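Local coordinates for protein Amuc_1102 (Akkermansia muciniphila, PDB 7DSZ) that is of unknown molecular function but adopts an immunoglobulin-like fold related to archaeal type IV pilus proteins, and probably belongs to a pilus-like system, at residues 17-22 and 69-74; 54-59 and 76-81; 97-102 and 195-200. One frame throughout, in Å; residues are numbered along the deposited sequence. Where two conformers were deposited one is given.

In the fold
Starting from the N terminus, the chain lays down 17-22 and then 54-59, which sit on neighbouring strands of the three-stranded sheet. It next crosses to the larger mixed sheet, where 69-74 comes back to 17-22 and contact 1 closes a loop of 46 residues. Contact 2 opens inside that loop and closes beyond it, at 76-81 on the same strand 70-83, so the two contacts cross; their centres lie about 17 Å apart. Both pack one sheet against the other. Contact 3 follows in series: 97-102, on strand 91-104 next to 70-83, waits another 92 residues for the C-terminal 195-200. Contacts 1 and 3 also touch the second subunit.

Contact 1: 17-22 and 69-74; sequences MQVRVS and GYIDAL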
loop_
_atom_site.group_PDB
_atom_site.type_symbol
_atom_site.label_atom_id
_atom_site.label_comp_id
_atom_site.label_asym_id
_atom_site.label_seq_id
_atom_site.Cartn_x
_atom_site.Cartn_y
_atom_site.Cartn_z
ATOM N N MET C 17 -25.648 -20.747 -1.375
ATOM C CA MET C 17 -26.180 -19.452 -1.792
ATOM C C MET C 17 -25.641 -19.066 -3.165
ATOM O O MET C 17 -24.464 -19.279 -3.477
ATOM C CB MET C 17 -25.830 -18.369 -0.761
ATOM C CG MET C 17 -26.319 -16.964 -1.128
ATOM S SD MET C 17 -25.788 -15.712 0.087
ATOM C CE MET C 17 -24.033 -16.044 0.093
ATOM N N GLN C 18 -26.519 -18.533 -4.005
ATOM C CA GLN C 18 -26.141 -18.024 -5.308
ATOM C C GLN C 18 -26.416 -16.532 -5.337
ATOM O O GLN C 18 -27.239 -16.012 -4.583
ATOM C CB GLN C 18 -26.891 -18.736 -6.442
ATOM C CG GLN C 18 -26.762 -20.249 -6.378
ATOM C CD GLN C 18 -27.467 -20.934 -7.537
ATOM O OE1 GLN C 18 -27.028 -20.858 -8.680
ATOM N NE2 GLN C 18 -28.573 -21.583 -7.244
ATOM N N VAL C 19 -25.732 -15.849 -6.238
ATOM C CA VAL C 19 -25.688 -14.398 -6.263
ATOM C C VAL C 19 -25.939 -13.927 -7.686
ATOM O O VAL C 19 -25.444 -14.534 -8.644
ATOM C CB VAL C 19 -24.314 -13.917 -5.730
ATOM C CG1 VAL C 19 -24.048 -12.491 -6.095
ATOM C CG2 VAL C 19 -24.238 -14.134 -4.217
ATOM N N ARG C 20 -26.708 -12.853 -7.823
ATOM C CA ARG C 20 -26.917 -12.179 -9.093
ATOM C C ARG C 20 -26.535 -10.713 -8.972
ATOM O O ARG C 20 -26.887 -10.042 -7.994
ATOM C CB ARG C 20 -28.366 -12.296 -9.553
ATOM C CG ARG C 20 -28.752 -13.734 -9.877
ATOM C CD ARG C 20 -27.984 -14.232 -11.097
ATOM N NE ARG C 20 -28.268 -15.630 -11.416
ATOM C CZ ARG C 20 -27.539 -16.666 -11.010
ATOM N NH1 ARG C 20 -26.456 -16.493 -10.256
ATOM N NH2 ARG C 20 -27.891 -17.892 -11.369
ATOM N N VAL C 21 -25.820 -10.223 -9.977
ATOM C CA VAL C 21 -25.296 -8.864 -9.990
ATOM C C VAL C 21 -25.893 -8.130 -11.182
ATOM O O VAL C 21 -25.763 -8.577 -12.328
ATOM C CB VAL C 21 -23.760 -8.860 -10.054
ATOM C CG1 VAL C 21 -23.244 -7.439 -10.142
ATOM C CG2 VAL C 21 -23.191 -9.556 -8.822
ATOM N N SER C 22 -26.572 -7.023 -10.916
ATOM C CA SER C 22 -27.115 -6.168 -11.961
ATOM C C SER C 22 -26.113 -5.050 -12.225
ATOM O O SER C 22 -25.929 -4.169 -11.384
ATOM C CB SER C 22 -28.468 -5.596 -11.552
ATOM O OG SER C 22 -28.952 -4.720 -12.553
ATOM N N GLY C 69 -26.969 -9.699 5.532
ATOM C CA GLY C 69 -27.202 -8.653 4.558
ATOM C C GLY C 69 -26.047 -8.411 3.614
ATOM O O GLY C 69 -26.110 -7.466 2.811
ATOM N N TYR C 70 -25.006 -9.240 3.684
ATOM C CA TYR C 70 -23.784 -9.063 2.909
ATOM C C TYR C 70 -23.302 -10.410 2.398
ATOM O O TYR C 70 -23.565 -11.452 3.005
ATOM C CB TYR C 70 -22.650 -8.485 3.758
ATOM C CG TYR C 70 -22.764 -7.054 4.178
ATOM C CD1 TYR C 70 -23.595 -6.667 5.228
ATOM C CD2 TYR C 70 -21.991 -6.089 3.557
ATOM C CE1 TYR C 70 -23.656 -5.333 5.629
ATOM C CE2 TYR C 70 -22.052 -4.764 3.936
ATOM C CZ TYR C 70 -22.884 -4.391 4.975
ATOM O OH TYR C 70 -22.929 -3.058 5.336
ATOM N N ILE C 71 -22.551 -10.381 1.297
ATOM C CA ILE C 71 -21.815 -11.553 0.840
ATOM C C ILE C 71 -20.327 -11.320 1.091
ATOM O O ILE C 71 -19.858 -10.182 1.222
ATOM C CB ILE C 71 -22.070 -11.901 -0.642
ATOM C CG1 ILE C 71 -21.605 -10.768 -1.567
ATOM C CG2 ILE C 71 -23.559 -12.236 -0.874
ATOM C CD1 ILE C 71 -21.742 -11.090 -3.076
ATOM N N ASP C 72 -19.583 -12.430 1.147
ATOM C CA ASP C 72 -18.161 -12.384 1.487
ATOM C C ASP C 72 -17.367 -11.511 0.527
ATOM O O ASP C 72 -16.549 -10.688 0.959
ATOM C CB ASP C 72 -17.567 -13.788 1.476
ATOM C CG ASP C 72 -17.909 -14.578 2.707
ATOM O OD1 ASP C 72 -18.064 -13.974 3.791
ATOM O OD2 ASP C 72 -17.997 -15.816 2.576
ATOM N N ALA C 73 -17.536 -11.728 -0.781
ATOM C CA ALA C 73 -16.668 -11.089 -1.771
ATOM C C ALA C 73 -17.278 -11.208 -3.158
ATOM O O ALA C 73 -18.106 -12.077 -3.418
ATOM C CB ALA C 73 -15.265 -11.702 -1.789
ATOM N N LEU C 74 -16.826 -10.321 -4.048
ATOM C CA LEU C 74 -17.080 -10.377 -5.482
ATOM C C LEU C 74 -15.793 -9.967 -6.165
ATOM O O LEU C 74 -15.145 -9.006 -5.733
ATOM C CB LEU C 74 -18.175 -9.400 -5.927
ATOM C CG LEU C 74 -19.638 -9.679 -5.683
ATOM C CD1 LEU C 74 -20.435 -8.505 -6.220
ATOM C CD2 LEU C 74 -20.007 -10.991 -6.411
#
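The side chains that meet here, chiefly Val19 and Val21 against Ile71 and Leu74, are aliphatic; the flat group beside them is the Tyr143 side chain of strand 134-143, which touches Met17, Val19, Ile71 and Leu74. What joins 17-22 to 69-74 is a row of aliphatic branches. Val19 and Ile71 reach toward each other tip to tip: Val19 CG2 lies 3.9 Å from Ile71 CG2, and Val19 CG1 is 4.0 Å from Ile71 CD1, two branches against two. The CG1 branch of Ile71 stands between its own N and carbonyl carbon (chi1 62°), which sends CD1 and CG2 alike to the valine. Met17 runs out extended and then bends at its sulfur, bringing CE obliquely against Ile71 CG2 at 4.0 Å. Farther along, Val21 CG2 meets Leu74 CD1 head-on at 3.9 Å, while Val19 CG1 and Leu74 CD2 are more distant, 4.3 Å apart. The chain turns a corner at Asp72, and so Ile71 and Leu74 can both face the 17-22 strand; the carboxylate of Asp72 pairs with Arg122 of the second subunit. Between the segments there is no hydrogen bond. The two sheets are held here by dispersion and by the burial of methyl groups, which fixes spacing but imposes little directional restraint.

Contact 2: 54-59 and 76-81; sequences FEIPFK and FKFYIA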
loop_
_atom_site.group_PDB
_atom_site.type_symbol
_atom_site.label_atom_id
_atom_site.label_comp_id
_atom_site.label_asym_id
_atom_site.label_seq_id
_atom_site.Cartn_x
_atom_site.Cartn_y
_atom_site.Cartn_z
ATOM N N PHE C 54 -12.718 5.116 -13.924
ATOM C CA PHE C 54 -13.725 4.294 -14.583
ATOM C C PHE C 54 -14.692 3.802 -13.518
ATOM O O PHE C 54 -14.270 3.139 -12.572
ATOM C CB PHE C 54 -13.089 3.105 -15.308
ATOM C CG PHE C 54 -12.185 3.488 -16.454
ATOM C CD1 PHE C 54 -12.693 3.599 -17.748
ATOM C CD2 PHE C 54 -10.831 3.699 -16.250
ATOM C CE1 PHE C 54 -11.844 3.940 -18.827
ATOM C CE2 PHE C 54 -9.989 4.045 -17.302
ATOM C CZ PHE C 54 -10.502 4.156 -18.596
ATOM N N GLU C 55 -15.980 4.119 -13.668
ATOM C CA GLU C 55 -16.983 3.831 -12.643
ATOM C C GLU C 55 -18.067 2.950 -13.233
ATOM O O GLU C 55 -18.564 3.245 -14.321
ATOM C CB GLU C 55 -17.629 5.126 -12.146
ATOM C CG GLU C 55 -16.658 6.104 -11.501
ATOM C CD GLU C 55 -16.526 5.820 -10.034
ATOM O OE1 GLU C 55 -17.584 5.610 -9.382
ATOM O OE2 GLU C 55 -15.381 5.779 -9.531
ATOM N N ILE C 56 -18.466 1.891 -12.523
ATOM C CA ILE C 56 -19.611 1.089 -12.928
ATOM C C ILE C 56 -20.576 0.890 -11.765
ATOM O O ILE C 56 -20.198 0.325 -10.732
ATOM C CB ILE C 56 -19.210 -0.263 -13.553
ATOM C CG1 ILE C 56 -20.452 -1.017 -14.046
ATOM C CG2 ILE C 56 -18.345 -1.129 -12.620
ATOM C CD1 ILE C 56 -20.101 -2.083 -15.117
ATOM N N PRO C 57 -21.814 1.367 -11.867
ATOM C CA PRO C 57 -22.806 1.091 -10.828
ATOM C C PRO C 57 -23.228 -0.363 -10.857
ATOM O O PRO C 57 -23.301 -0.982 -11.920
ATOM C CB PRO C 57 -24.000 1.981 -11.209
ATOM C CG PRO C 57 -23.545 2.865 -12.314
ATOM C CD PRO C 57 -22.371 2.149 -12.981
ATOM N N PHE C 58 -23.537 -0.898 -9.676
ATOM C CA PHE C 58 -24.078 -2.251 -9.629
ATOM C C PHE C 58 -24.886 -2.460 -8.357
ATOM O O PHE C 58 -24.786 -1.696 -7.398
ATOM C CB PHE C 58 -22.974 -3.307 -9.756
ATOM C CG PHE C 58 -22.113 -3.480 -8.527
ATOM C CD1 PHE C 58 -20.991 -2.694 -8.332
ATOM C CD2 PHE C 58 -22.385 -4.481 -7.616
ATOM C CE1 PHE C 58 -20.170 -2.894 -7.232
ATOM C CE2 PHE C 58 -21.570 -4.688 -6.514
ATOM C CZ PHE C 58 -20.465 -3.889 -6.312
ATOM N N LYS C 59 -25.716 -3.510 -8.384
ATOM C CA LYS C 59 -26.505 -3.928 -7.234
ATOM C C LYS C 59 -26.499 -5.451 -7.200
ATOM O O LYS C 59 -26.493 -6.095 -8.253
ATOM C CB LYS C 59 -27.948 -3.383 -7.308
ATOM C CG LYS C 59 -28.834 -3.841 -6.157
ATOM C CD LYS C 59 -30.272 -3.355 -6.345
ATOM C CE LYS C 59 -30.473 -2.009 -5.700
ATOM N NZ LYS C 59 -31.933 -1.663 -5.575
ATOM N N PHE C 76 -14.215 -8.347 -9.485
ATOM C CA PHE C 76 -14.474 -7.584 -10.699
ATOM C C PHE C 76 -13.234 -7.635 -11.574
ATOM O O PHE C 76 -12.148 -7.282 -11.118
ATOM C CB PHE C 76 -14.802 -6.124 -10.373
ATOM C CG PHE C 76 -16.228 -5.895 -9.985
ATOM C CD1 PHE C 76 -16.742 -6.460 -8.824
ATOM C CD2 PHE C 76 -17.057 -5.116 -10.776
ATOM C CE1 PHE C 76 -18.066 -6.245 -8.455
ATOM C CE2 PHE C 76 -18.392 -4.900 -10.414
ATOM C CZ PHE C 76 -18.891 -5.480 -9.244
ATOM N N LYS C 77 -13.397 -8.044 -12.828
ATOM C CA LYS C 77 -12.302 -8.031 -13.792
ATOM C C LYS C 77 -12.585 -6.935 -14.809
ATOM O O LYS C 77 -13.639 -6.938 -15.454
ATOM C CB LYS C 77 -12.150 -9.396 -14.463
ATOM C CG LYS C 77 -11.767 -10.482 -13.484
ATOM C CD LYS C 77 -11.730 -11.865 -14.145
ATOM C CE LYS C 77 -11.082 -12.900 -13.208
ATOM N NZ LYS C 77 -11.076 -14.265 -13.825
ATOM N N PHE C 78 -11.671 -5.970 -14.903
ATOM C CA PHE C 78 -11.806 -4.850 -15.820
ATOM C C PHE C 78 -10.895 -5.053 -17.024
ATOM O O PHE C 78 -9.729 -5.413 -16.862
ATOM C CB PHE C 78 -11.426 -3.536 -15.143
ATOM C CG PHE C 78 -12.336 -3.138 -14.012
ATOM C CD1 PHE C 78 -12.142 -3.677 -12.746
ATOM C CD2 PHE C 78 -13.353 -2.223 -14.209
ATOM C CE1 PHE C 78 -12.958 -3.302 -11.687
ATOM C CE2 PHE C 78 -14.185 -1.836 -13.160
ATOM C CZ PHE C 78 -13.979 -2.371 -11.899
ATOM N N TYR C 79 -11.428 -4.786 -18.217
ATOM C CA TYR C 79 -10.680 -4.854 -19.470
ATOM C C TYR C 79 -10.862 -3.535 -20.192
ATOM O O TYR C 79 -11.999 -3.139 -20.483
ATOM C CB TYR C 79 -11.174 -5.994 -20.370
ATOM C CG TYR C 79 -11.199 -7.346 -19.705
ATOM C CD1 TYR C 79 -12.323 -7.766 -19.003
ATOM C CD2 TYR C 79 -10.118 -8.210 -19.795
ATOM C CE1 TYR C 79 -12.367 -9.002 -18.399
ATOM C CE2 TYR C 79 -10.149 -9.457 -19.189
ATOM C CZ TYR C 79 -11.282 -9.843 -18.490
ATOM O OH TYR C 79 -11.344 -11.077 -17.878
ATOM N N ILE C 80 -9.756 -2.871 -20.509
ATOM C CA ILE C 80 -9.789 -1.587 -21.190
ATOM C C ILE C 80 -8.811 -1.646 -22.356
ATOM O O ILE C 80 -7.660 -2.063 -22.191
ATOM C CB ILE C 80 -9.459 -0.427 -20.230
ATOM C CG1 ILE C 80 -10.598 -0.266 -19.208
ATOM C CG2 ILE C 80 -9.236 0.870 -21.009
ATOM C CD1 ILE C 80 -10.228 0.505 -17.940
ATOM N N ALA C 81 -9.280 -1.232 -23.534
ATOM C CA ALA C 81 -8.476 -1.253 -24.750
ATOM C C ALA C 81 -8.256 0.167 -25.248
ATOM O O ALA C 81 -9.206 0.955 -25.356
ATOM C CB ALA C 81 -9.149 -2.114 -25.833
#
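The sandwich core of the domain lies between strands 54-59 and 76-81, where Phe54, Ile56 and Phe58 of one sheet face Phe76, Phe78 and Ile80 of the other. The axes of the two strands come no closer than 10.6 Å, too far for backbone bonding, so side chains bridge the gap; the N-to-C directions differ by 133°. At one end Phe58 and Phe76 form an edge-to-face pair, their ring centroids 4.8 Å apart and the planes inclined at 50° rather than squarely perpendicular. The leading atom is Phe76 CZ, which sits over the centre of the Phe58 ring, 3.5 Å from Phe58 CE1. Phe58 offers that face because its CG is placed between the backbone N and the carbonyl carbon (chi1 74°); Ile56 O lies in the plane of the same ring, at its edge. Tyr100 of strand 91-104 meets Phe76 as a second edge-to-face partner. In the middle Ile56 CG2 comes obliquely to two rings, 4.3 Å from Phe78 CE2 and 4.4 Å from Phe76 CE2, a looser fit than at the two ends. At the other end Ile80 approaches Phe54 from the opposite direction; in the conformer given, one of two modelled, Ile80 CD1 lies 3.5 Å from the Phe54 ring centroid, almost on its normal, a CH-pi contact that may not hold in the other. No hydrogen bond links the segments. Of the residues turned away from the interface, Glu55 forms a salt bridge with Arg192 and Lys77 one with Glu142. Alternation of this kind, with every second residue turned into an aromatic and aliphatic layer between two sheets, is what an immunoglobulin-like beta-sandwich is built on.

Contact 3: 97-102 and 195-200; sequences EVKYVN and EIMRPN
Tyr100 and Ile196 pair closely where the C-terminal end of the chain runs antiparallel to strand 91-104, whereas beyond Met197 the chain leaves the strand and the fit slackens. In the tight part two backbone bonds flank this non-hydrogen-bonded pair: Met197 N donates to Lys99 O at 2.8 Å, close to straight (169°), and Val101 N donates to Glu195 O at 2.9 Å, with the donor tilted from the carbonyl plane. Beside the second bond, Tyr100 CA comes within 3.2 Å of Glu195 O in a CA-H...O contact. Ile196 lies alongside Tyr100, pointing the same way, with its CG1 3.7 Å from Tyr100 CE1. The tyrosine hydroxyl carries on to the backbone N of Ser112, in the facing sheet. On the other side of the backbone, Val101 sits between the side chains of Met197 and Glu195. Its CG1 takes Met197 CE at 3.6 Å, since the methionine bends back at its second and third torsions, and its CG2 lies 3.7 Å from Glu195 CD, against the flank of the extended glutamate. The short, weakly bonded strand 195-196 thus adds an edge to the mixed sheet of the immunoglobulin-like domain, on the side of strand 91-104 away from 70-83. Polar groups on the Val101 side turn to the second subunit: Glu195 OE1 bonds Ser116 of that chain, and Asn102 reaches its Ser119 and Arg122. Looser still are the two ends, where water fills in for direct bonds. One molecule accepts from Lys99 N and gives to Met197 O; another accepts from Glu195 N and gives to Asn102 O. The aliphatic part of Lys99 runs alongside Met197, CB 4.2 Å from CB, and Lys99 NZ makes a weak hydrogen bond to Tyr174 OH of the second subunit, whose Ser173 packs on the partly exposed methionine.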
loop_
_atom_site.group_PDB
_atom_site.type_symbol
_atom_site.label_atom_id
_atom_site.label_comp_id
_atom_site.label_asym_id
_atom_site.label_seq_id
_atom_site.Cartn_x
_atom_site.Cartn_y
_atom_site.Cartn_z
ATOM N N GLU C 97 -7.868 -6.960 -11.825
ATOM C CA GLU C 97 -8.769 -7.648 -10.903
ATOM C C GLU C 97 -8.900 -6.834 -9.626
ATOM O O GLU C 97 -7.887 -6.457 -9.023
ATOM C CB GLU C 97 -8.246 -9.034 -10.535
ATOM C CG GLU C 97 -8.684 -10.137 -11.431
ATOM C CD GLU C 97 -8.057 -11.473 -11.048
ATOM O OE1 GLU C 97 -7.279 -12.030 -11.866
ATOM O OE2 GLU C 97 -8.338 -11.946 -9.922
ATOM N N VAL C 98 -10.139 -6.573 -9.215
ATOM C CA VAL C 98 -10.439 -5.926 -7.939
ATOM C C VAL C 98 -11.351 -6.864 -7.164
ATOM O O VAL C 98 -12.465 -7.158 -7.617
ATOM C CB VAL C 98 -11.103 -4.552 -8.130
ATOM C CG1 VAL C 98 -11.329 -3.861 -6.788
ATOM C CG2 VAL C 98 -10.261 -3.661 -9.052
ATOM N N LYS C 99 -10.892 -7.340 -6.004
ATOM C CA LYS C 99 -11.717 -8.203 -5.160
ATOM C C LYS C 99 -12.318 -7.336 -4.063
ATOM O O LYS C 99 -11.588 -6.776 -3.241
ATOM C CB LYS C 99 -10.905 -9.354 -4.568
ATOM C CG LYS C 99 -11.760 -10.335 -3.753
ATOM C CD LYS C 99 -10.924 -11.507 -3.243
ATOM C CE LYS C 99 -11.745 -12.435 -2.348
ATOM N NZ LYS C 99 -11.914 -13.814 -2.919
ATOM N N TYR C 100 -13.638 -7.198 -4.078
ATOM C CA TYR C 100 -14.351 -6.448 -3.053
ATOM C C TYR C 100 -14.780 -7.410 -1.965
ATOM O O TYR C 100 -15.118 -8.555 -2.255
ATOM C CB TYR C 100 -15.581 -5.757 -3.643
ATOM C CG TYR C 100 -15.228 -4.630 -4.549
ATOM C CD1 TYR C 100 -14.790 -3.414 -4.033
ATOM C CD2 TYR C 100 -15.291 -4.785 -5.929
ATOM C CE1 TYR C 100 -14.457 -2.367 -4.871
ATOM C CE2 TYR C 100 -14.963 -3.738 -6.774
ATOM C CZ TYR C 100 -14.545 -2.546 -6.240
ATOM O OH TYR C 100 -14.211 -1.505 -7.068
ATOM N N VAL C 101 -14.760 -6.948 -0.713
ATOM C CA VAL C 101 -15.200 -7.780 0.399
ATOM C C VAL C 101 -16.325 -7.067 1.131
ATOM O O VAL C 101 -16.444 -5.837 1.087
ATOM C CB VAL C 101 -14.047 -8.127 1.370
ATOM C CG1 VAL C 101 -13.081 -9.102 0.706
ATOM C CG2 VAL C 101 -13.324 -6.857 1.797
ATOM N N ASN C 102 -17.178 -7.864 1.778
ATOM C CA ASN C 102 -18.363 -7.357 2.468
ATOM C C ASN C 102 -19.238 -6.554 1.511
ATOM O O ASN C 102 -19.428 -5.351 1.671
ATOM C CB ASN C 102 -17.985 -6.478 3.671
ATOM C CG ASN C 102 -17.187 -7.208 4.715
ATOM O OD1 ASN C 102 -17.345 -8.413 4.930
ATOM N ND2 ASN C 102 -16.293 -6.473 5.374
ATOM N N GLU C 195 -15.457 -2.224 0.390
ATOM C CA GLU C 195 -14.068 -2.404 0.793
ATOM C C GLU C 195 -13.318 -3.258 -0.225
ATOM O O GLU C 195 -13.867 -4.213 -0.778
ATOM C CB GLU C 195 -14.032 -3.074 2.173
ATOM C CG GLU C 195 -12.644 -3.369 2.723
ATOM C CD GLU C 195 -12.693 -4.065 4.085
ATOM O OE1 GLU C 195 -13.800 -4.226 4.641
ATOM O OE2 GLU C 195 -11.614 -4.420 4.594
ATOM N N ILE C 196 -12.044 -2.937 -0.452
ATOM C CA ILE C 196 -11.190 -3.712 -1.362
ATOM C C ILE C 196 -10.299 -4.646 -0.564
ATOM O O ILE C 196 -9.614 -4.209 0.366
ATOM C CB ILE C 196 -10.326 -2.789 -2.232
ATOM C CG1 ILE C 196 -11.223 -1.890 -3.088
ATOM C CG2 ILE C 196 -9.314 -3.625 -3.066
ATOM C CD1 ILE C 196 -10.460 -0.774 -3.799
ATOM N N MET C 197 -10.250 -5.914 -0.967
ATOM C CA MET C 197 -9.349 -6.859 -0.321
ATOM C C MET C 197 -7.897 -6.522 -0.669
ATOM O O MET C 197 -7.551 -6.372 -1.844
ATOM C CB MET C 197 -9.676 -8.288 -0.745
ATOM C CG MET C 197 -8.784 -9.298 -0.069
ATOM S SD MET C 197 -9.365 -9.582 1.612
ATOM C CE MET C 197 -10.223 -11.138 1.335
ATOM N N ARG C 198 -7.066 -6.373 0.364
ATOM C CA ARG C 198 -5.656 -6.011 0.209
ATOM C C ARG C 198 -4.864 -7.180 -0.382
ATOM O O ARG C 198 -5.303 -8.331 -0.326
ATOM C CB ARG C 198 -5.051 -5.605 1.561
ATOM C CG ARG C 198 -5.580 -4.297 2.169
ATOM C CD ARG C 198 -4.804 -3.055 1.715
ATOM N NE ARG C 198 -5.555 -1.839 2.025
ATOM C CZ ARG C 198 -5.114 -0.598 1.823
ATOM N NH1 ARG C 198 -3.906 -0.391 1.319
ATOM N NH2 ARG C 198 -5.884 0.443 2.124
ATOM N N PRO C 199 -3.680 -6.911 -0.944
ATOM C CA PRO C 199 -2.926 -7.990 -1.600
ATOM C C PRO C 199 -2.512 -9.066 -0.604
ATOM O O PRO C 199 -2.207 -8.785 0.558
ATOM C CB PRO C 199 -1.708 -7.267 -2.195
ATOM C CG PRO C 199 -2.095 -5.814 -2.255
ATOM C CD PRO C 199 -3.000 -5.606 -1.078
ATOM N N ASN C 200 -2.518 -10.311 -1.072
ATOM C CA ASN C 200 -2.215 -11.450 -0.210
ATOM C C ASN C 200 -0.813 -11.989 -0.486
ATOM O O ASN C 200 0.179 -11.267 -0.360
ATOM C CB ASN C 200 -3.255 -12.556 -0.401
ATOM C CG ASN C 200 -3.762 -13.119 0.918
ATOM O OD1 ASN C 200 -3.795 -12.422 1.936
ATOM N ND2 ASN C 200 -4.161 -14.388 0.904
HETATM O O HOH W 1 -8.323 -6.692 -4.808
HETATM O O HOH W 2 -17.628 -3.250 1.886
#